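Local coordinates for DnaJ homolog subfamily C member 3 (Mus musculus, PDB 3IEG), which acts in the unfolded protein response as a co-chaperone that stimulates HSPA8 ATPase activity, binds misfolded proteins through its TPR repeats and inhibits the kinase EIF2AK4, at residues Gln341-Glu344 against Gly345-Ala349; Ile278-Cys281 against Phe282-Glu286; Asp304-Asn307 against Ala308-Arg312. All coordinates share one frame; numbering follows the deposited sequence.

Contact 1: residues Gln341-Glu344 against Gly345-Ala349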
# COMPACT_ATOMS: atom_id res chain seq x y z
N GLN A 341 32.58 10.46 -0.12
CA GLN A 341 32.47 11.73 0.59
C GLN A 341 33.03 11.65 2.00
O GLN A 341 33.70 12.57 2.45
CB GLN A 341 31.03 12.24 0.60
CG GLN A 341 30.94 13.76 0.53
CD GLN A 341 29.51 14.26 0.49
OE1 GLN A 341 28.68 13.75 -0.27
NE2 GLN A 341 29.21 15.25 1.32
N ILE A 342 32.77 10.54 2.70
CA ILE A 342 33.35 10.33 4.03
C ILE A 342 34.88 10.30 3.93
O ILE A 342 35.55 11.05 4.64
CB ILE A 342 32.82 9.05 4.70
CG1 ILE A 342 31.33 9.18 5.00
CG2 ILE A 342 33.59 8.76 5.97
CD1 ILE A 342 30.67 7.92 5.53
N ARG A 343 35.40 9.47 3.04
CA ARG A 343 36.84 9.36 2.82
C ARG A 343 37.51 10.72 2.65
O ARG A 343 38.51 11.00 3.32
CB ARG A 343 37.16 8.49 1.60
CG ARG A 343 37.10 6.99 1.86
CD ARG A 343 37.87 6.21 0.79
NE ARG A 343 37.59 6.68 -0.57
CZ ARG A 343 36.57 6.27 -1.33
NH1 ARG A 343 35.71 5.35 -0.87
NH2 ARG A 343 36.41 6.76 -2.55
N GLU A 344 36.97 11.55 1.76
CA GLU A 344 37.56 12.86 1.46
C GLU A 344 37.77 13.70 2.72
O GLU A 344 38.83 14.29 2.92
CB GLU A 344 36.71 13.63 0.43
CG GLU A 344 36.99 13.29 -1.05
CD GLU A 344 36.16 14.14 -2.03
OE1 GLU A 344 34.91 14.10 -1.95
OE2 GLU A 344 36.76 14.83 -2.89
N GLY A 345 36.74 13.73 3.57
CA GLY A 345 36.74 14.51 4.80
C GLY A 345 37.67 13.94 5.84
O GLY A 345 38.40 14.68 6.49
N LEU A 346 37.64 12.62 6.01
CA LEU A 346 38.53 11.95 6.95
C LEU A 346 39.98 12.24 6.59
O LEU A 346 40.78 12.62 7.45
CB LEU A 346 38.26 10.45 7.00
CG LEU A 346 39.25 9.57 7.79
CD1 LEU A 346 38.55 8.62 8.74
CD2 LEU A 346 40.19 8.81 6.85
N GLU A 347 40.31 12.09 5.32
CA GLU A 347 41.65 12.35 4.83
C GLU A 347 42.01 13.83 4.91
O GLU A 347 43.18 14.19 5.06
CB GLU A 347 41.85 11.77 3.42
CG GLU A 347 41.86 10.23 3.41
CD GLU A 347 41.80 9.60 2.02
OE1 GLU A 347 42.11 10.28 1.02
OE2 GLU A 347 41.46 8.40 1.93
N LYS A 348 41.00 14.70 4.83
CA LYS A 348 41.20 16.13 5.02
C LYS A 348 41.51 16.44 6.49
O LYS A 348 42.48 17.13 6.79
CB LYS A 348 40.00 16.94 4.56
CG LYS A 348 40.30 18.42 4.44
CD LYS A 348 39.06 19.26 4.48
CE LYS A 348 39.45 20.73 4.62
NZ LYS A 348 38.31 21.66 4.41
N ALA A 349 40.69 15.90 7.39
CA ALA A 349 40.87 16.06 8.83
C ALA A 349 42.27 15.63 9.26
O ALA A 349 42.86 16.23 10.15
CB ALA A 349 39.81 15.28 9.59

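Contact 2: residues Ile278-Cys281 against Phe282-Glu286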
# COMPACT_ATOMS: atom_id res chain seq x y z
N ILE A 278 18.80 20.95 11.02
CA ILE A 278 19.27 22.12 11.75
C ILE A 278 20.75 21.92 12.11
O ILE A 278 21.56 22.84 11.96
CB ILE A 278 18.39 22.45 12.98
CG1 ILE A 278 17.08 23.10 12.51
CG2 ILE A 278 19.14 23.37 13.97
CD1 ILE A 278 15.97 23.15 13.55
N CYS A 279 21.09 20.71 12.54
CA CYS A 279 22.48 20.32 12.75
C CYS A 279 23.33 20.62 11.51
O CYS A 279 24.43 21.15 11.62
CB CYS A 279 22.54 18.84 13.14
SG CYS A 279 24.06 17.99 12.73
N HIS A 280 22.78 20.31 10.34
CA HIS A 280 23.40 20.62 9.05
C HIS A 280 23.54 22.13 8.86
O HIS A 280 24.60 22.60 8.46
CB HIS A 280 22.60 20.00 7.91
CG HIS A 280 23.24 20.13 6.56
ND1 HIS A 280 24.39 19.45 6.22
CD2 HIS A 280 22.89 20.85 5.47
CE1 HIS A 280 24.72 19.75 4.97
NE2 HIS A 280 23.83 20.59 4.49
N CYS A 281 22.49 22.88 9.15
CA CYS A 281 22.50 24.34 9.00
C CYS A 281 23.60 25.03 9.78
O CYS A 281 24.38 25.77 9.21
CB CYS A 281 21.15 24.94 9.36
SG CYS A 281 20.01 24.83 8.01
N PHE A 282 23.66 24.78 11.08
CA PHE A 282 24.71 25.37 11.91
C PHE A 282 26.12 24.99 11.44
O PHE A 282 27.00 25.84 11.35
CB PHE A 282 24.47 25.08 13.39
CG PHE A 282 23.42 25.96 14.03
CD1 PHE A 282 23.63 27.33 14.19
CD2 PHE A 282 22.22 25.42 14.48
CE1 PHE A 282 22.66 28.16 14.80
CE2 PHE A 282 21.24 26.24 15.09
CZ PHE A 282 21.46 27.61 15.24
N SER A 283 26.32 23.72 11.11
CA SER A 283 27.60 23.25 10.58
C SER A 283 28.06 24.04 9.35
O SER A 283 29.17 24.58 9.33
CB SER A 283 27.54 21.76 10.25
OG SER A 283 28.81 21.25 9.87
N LYS A 284 27.21 24.11 8.33
CA LYS A 284 27.53 24.78 7.07
C LYS A 284 27.60 26.31 7.18
O LYS A 284 28.26 26.96 6.37
CB LYS A 284 26.53 24.37 5.98
CG LYS A 284 26.65 22.94 5.49
CD LYS A 284 27.95 22.69 4.69
CE LYS A 284 27.95 21.26 4.11
NZ LYS A 284 29.32 20.64 4.05
N ASP A 285 26.91 26.87 8.16
CA ASP A 285 26.96 28.30 8.42
C ASP A 285 28.20 28.62 9.27
O ASP A 285 28.34 29.73 9.80
CB ASP A 285 25.69 28.74 9.15
CG ASP A 285 25.38 30.22 8.97
OD1 ASP A 285 25.78 30.80 7.93
OD2 ASP A 285 24.71 30.80 9.86
N GLU A 286 29.09 27.64 9.37
CA GLU A 286 30.28 27.70 10.22
C GLU A 286 30.01 28.34 11.58
O GLU A 286 30.62 29.35 11.94
CB GLU A 286 31.42 28.40 9.49
CG GLU A 286 31.98 27.59 8.34
CD GLU A 286 33.05 28.33 7.55
OE1 GLU A 286 33.13 29.58 7.66
OE2 GLU A 286 33.80 27.66 6.81

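Contact 3: residues Asp304-Asn307 against Ala308-Arg312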
# COMPACT_ATOMS: atom_id res chain seq x y z
N ASP A 304 23.99 6.30 14.83
CA ASP A 304 24.55 5.92 13.52
C ASP A 304 24.24 6.88 12.37
O ASP A 304 24.61 6.61 11.23
CB ASP A 304 24.12 4.50 13.13
CG ASP A 304 24.72 3.43 14.04
OD1 ASP A 304 25.96 3.44 14.25
OD2 ASP A 304 23.96 2.57 14.53
N ASN A 305 23.56 8.00 12.67
CA ASN A 305 23.22 9.01 11.65
C ASN A 305 24.45 9.58 10.95
O ASN A 305 25.16 10.43 11.51
CB ASN A 305 22.37 10.14 12.26
CG ASN A 305 21.82 11.11 11.22
OD1 ASN A 305 22.53 11.57 10.32
ND2 ASN A 305 20.54 11.44 11.34
N VAL A 306 24.69 9.12 9.73
CA VAL A 306 25.88 9.50 8.96
C VAL A 306 25.99 11.02 8.75
O VAL A 306 27.06 11.60 8.97
CB VAL A 306 25.96 8.72 7.62
CG1 VAL A 306 27.21 9.10 6.83
CG2 VAL A 306 25.94 7.22 7.87
N ASN A 307 24.89 11.66 8.34
CA ASN A 307 24.85 13.11 8.10
C ASN A 307 25.26 13.93 9.33
O ASN A 307 26.03 14.88 9.23
CB ASN A 307 23.46 13.56 7.64
CG ASN A 307 23.08 13.01 6.27
OD1 ASN A 307 23.94 12.79 5.42
ND2 ASN A 307 21.79 12.81 6.06
N ALA A 308 24.72 13.53 10.49
CA ALA A 308 25.01 14.17 11.77
C ALA A 308 26.47 13.99 12.17
O ALA A 308 27.09 14.91 12.71
CB ALA A 308 24.08 13.63 12.87
N LEU A 309 27.01 12.80 11.90
CA LEU A 309 28.42 12.52 12.15
C LEU A 309 29.32 13.42 11.32
O LEU A 309 30.24 14.05 11.86
CB LEU A 309 28.74 11.05 11.91
CG LEU A 309 28.19 10.12 13.00
CD1 LEU A 309 28.23 8.66 12.55
CD2 LEU A 309 28.94 10.32 14.32
N LYS A 310 29.06 13.48 10.01
CA LYS A 310 29.84 14.30 9.09
C LYS A 310 29.77 15.77 9.45
O LYS A 310 30.79 16.47 9.43
CB LYS A 310 29.36 14.11 7.65
CG LYS A 310 29.78 12.79 6.98
CD LYS A 310 28.89 12.42 5.78
CE LYS A 310 29.00 13.44 4.65
NZ LYS A 310 28.08 13.08 3.54
N ASP A 311 28.57 16.24 9.79
CA ASP A 311 28.37 17.64 10.10
C ASP A 311 29.00 18.03 11.44
O ASP A 311 29.58 19.12 11.55
CB ASP A 311 26.89 18.03 10.01
CG ASP A 311 26.39 18.05 8.58
OD1 ASP A 311 27.21 18.19 7.66
OD2 ASP A 311 25.17 17.93 8.35
N ARG A 312 28.89 17.15 12.44
CA ARG A 312 29.60 17.36 13.70
C ARG A 312 31.11 17.34 13.48
O ARG A 312 31.83 18.20 13.99
CB ARG A 312 29.21 16.36 14.79
CG ARG A 312 29.73 16.77 16.16
CD ARG A 312 29.12 16.01 17.29
NE ARG A 312 29.62 14.64 17.33
CZ ARG A 312 29.30 13.74 18.25
NH1 ARG A 312 28.46 14.04 19.23
NH2 ARG A 312 29.83 12.53 18.17

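Contact 1: residues Gln341-Glu344 against Gly345-Ala349
Backbone bonds of i to i+4 spacing join Ile342, Arg343 and Glu344 to Leu346, Glu347 and Lys348 in the first turns of helix 340-357, with Leu346 N 3.0 Å from Ile342 O and Glu347 N 2.9 Å from Arg343 O. These two bonds are nearly straight, at 172° and 170°; the one from Lys348 N to Glu344 O is more bent, and that from Gly345 N to Gln341 O, at 3.4 Å, is weak. The side chains add little across the turn. Glu347 does most: its CB and CG pass alongside the carbonyl of Arg343, each 3.4 Å from Arg343 O. With CG beside the backbone N (chi1 -69°) and an extended chain beyond, the carboxylate leans back over the preceding turn, where Glu347 OE2 comes 4.3 Å from Arg343 CB. The guanidinium group does not close on it, for Arg343 NE stays 4.9 Å from Glu347 OE2 while Arg343 NH1 is bonded to Asn338 O, just before the helix. Leu346 CB sits over Ile342 O at 3.6 Å. Ile342 turns to Val306 and Lys310 of helix 306-318 and to Ala332 of helix 322-333, while Leu346 touches Glu330 of the latter. The helix is thus amphipathic, its apolar side laid on the repeat array and its charged side carrying Glu344, Glu347 and Lys348. Any attraction between Arg343 and Glu347 is probably a loose electrostatic one, so that main-chain bonding carries the contact in this piece, classed by similarity as a flexible linker but helical here.

Contact 2: residues Ile278-Cys281 against Phe282-Glu286
Ile278 and Phe282 run alongside each other on one flank of helix 268-284, while His280 and Lys284, two residues further along, cross at an angle. In the first pair the methyl Ile278 CG2 lies 3.7 Å from both Phe282 CD2 and Phe282 CE2. The ring is brought there by a first torsion that sets Phe282 CG beside its own backbone N (chi1 -79°), tipping it back toward the previous turn. In the second pair Lys284 CG stands over one face of the imidazole, 4.0 Å from the His280 ring centroid and 22° off the normal, a CH-pi contact shifted toward the rim. A bend at chi2 (-68°) keeps the chain near the ring, so that Lys284 CE, lying beyond the rim, comes 3.7 Å from His280 CE1 before the amine departs to a salt bridge with Glu314. Regular backbone bonds underlie both pairs, Phe282 N to Ile278 O and Lys284 N to His280 O each spanning 3.0 Å. The helix then stops in a Schellman motif, with Glu286 at positive phi as the C-prime residue. Within TPR 8 this helix is tied to helix 288-301 by the Cys279-Cys295 disulfide and by Phe282 packing on Ala291 and Ile294. Helix 306-318 takes another side through Asp311, partner of both His280 and Ser283, and helix 250-263 is touched by Ile278 and Cys281.

Contact 3: residues Asp304-Asn307 against Ala308-Arg312
Asn305 caps the start of helix 306-318: its side-chain OD1 accepts a hydrogen bond from Ala308 N at 2.9 Å, nearly straight at the hydrogen (165°). The donor reaches the amide oxygen from above the carbonyl plane, 47° out of it. Asn305 CG lies opposite the backbone N across the first torsion (chi1 -172°), which swings the amide over the opening turn and leaves Asn305 OD1 also 3.6 Å from the methyl of Ala308. The main chain of the same residue starts the regular bonding, Asn305 O receiving Leu309 N at 3.0 Å, and the leucine branch folds against that carbonyl, Leu309 CG being 3.4 Å from Asn305 O. One residue on, Lys310 N binds Val306 O, and the side chains of this pair meet at an angle with Val306 CG1 3.9 Å from Lys310 CD, the lysine turning at chi3. Asp311 N closes the turn on Asn307 O at 2.9 Å.

Beyond these groups, the cap is positioned through its nitrogen: Asn305 ND2 bonds to Glu276 OE1 and Glu302 OE2, while Asn307 ND2 takes the other oxygen of Glu276. With an alanine in place of Asn305, the first turn would probably be less firmly capped, Ala308 N lacking its side-chain acceptor and Glu302 and one oxygen of Glu276 losing the amide they share. As the opening helix of TPR 9, the segment packs through Ala308 and Leu309 on Leu299 of helix 288-301, through Leu309 on Asp328 and Ala331 of helix 322-333, and through Glu276 is linked to helix 268-284, most of which lies in TPR 8.

How the contacts relate
Contact 3 stands between the other two, its centre 12 Å from that of contact 2 and 13 Å from that of contact 1, whereas contacts 1 and 2 are 18 Å apart between centres and do not touch. The join between contacts 2 and 3 is polar: His280 ND1 lies 2.7 Å from Asp311 OD2 and Ser283 OG 2.8 Å from Asp311 O, both probable hydrogen bonds. Contacts 3 and 1 meet by apolar packing, with Ile342 CD1 3.9 Å from Val306 CG1. All three lie on every second helix (268-284, 306-318, 340-357) at the C-terminal end of the TPR array, remote in sequence from the first two repeats, whose hydrophobic groove binds misfolded proteins.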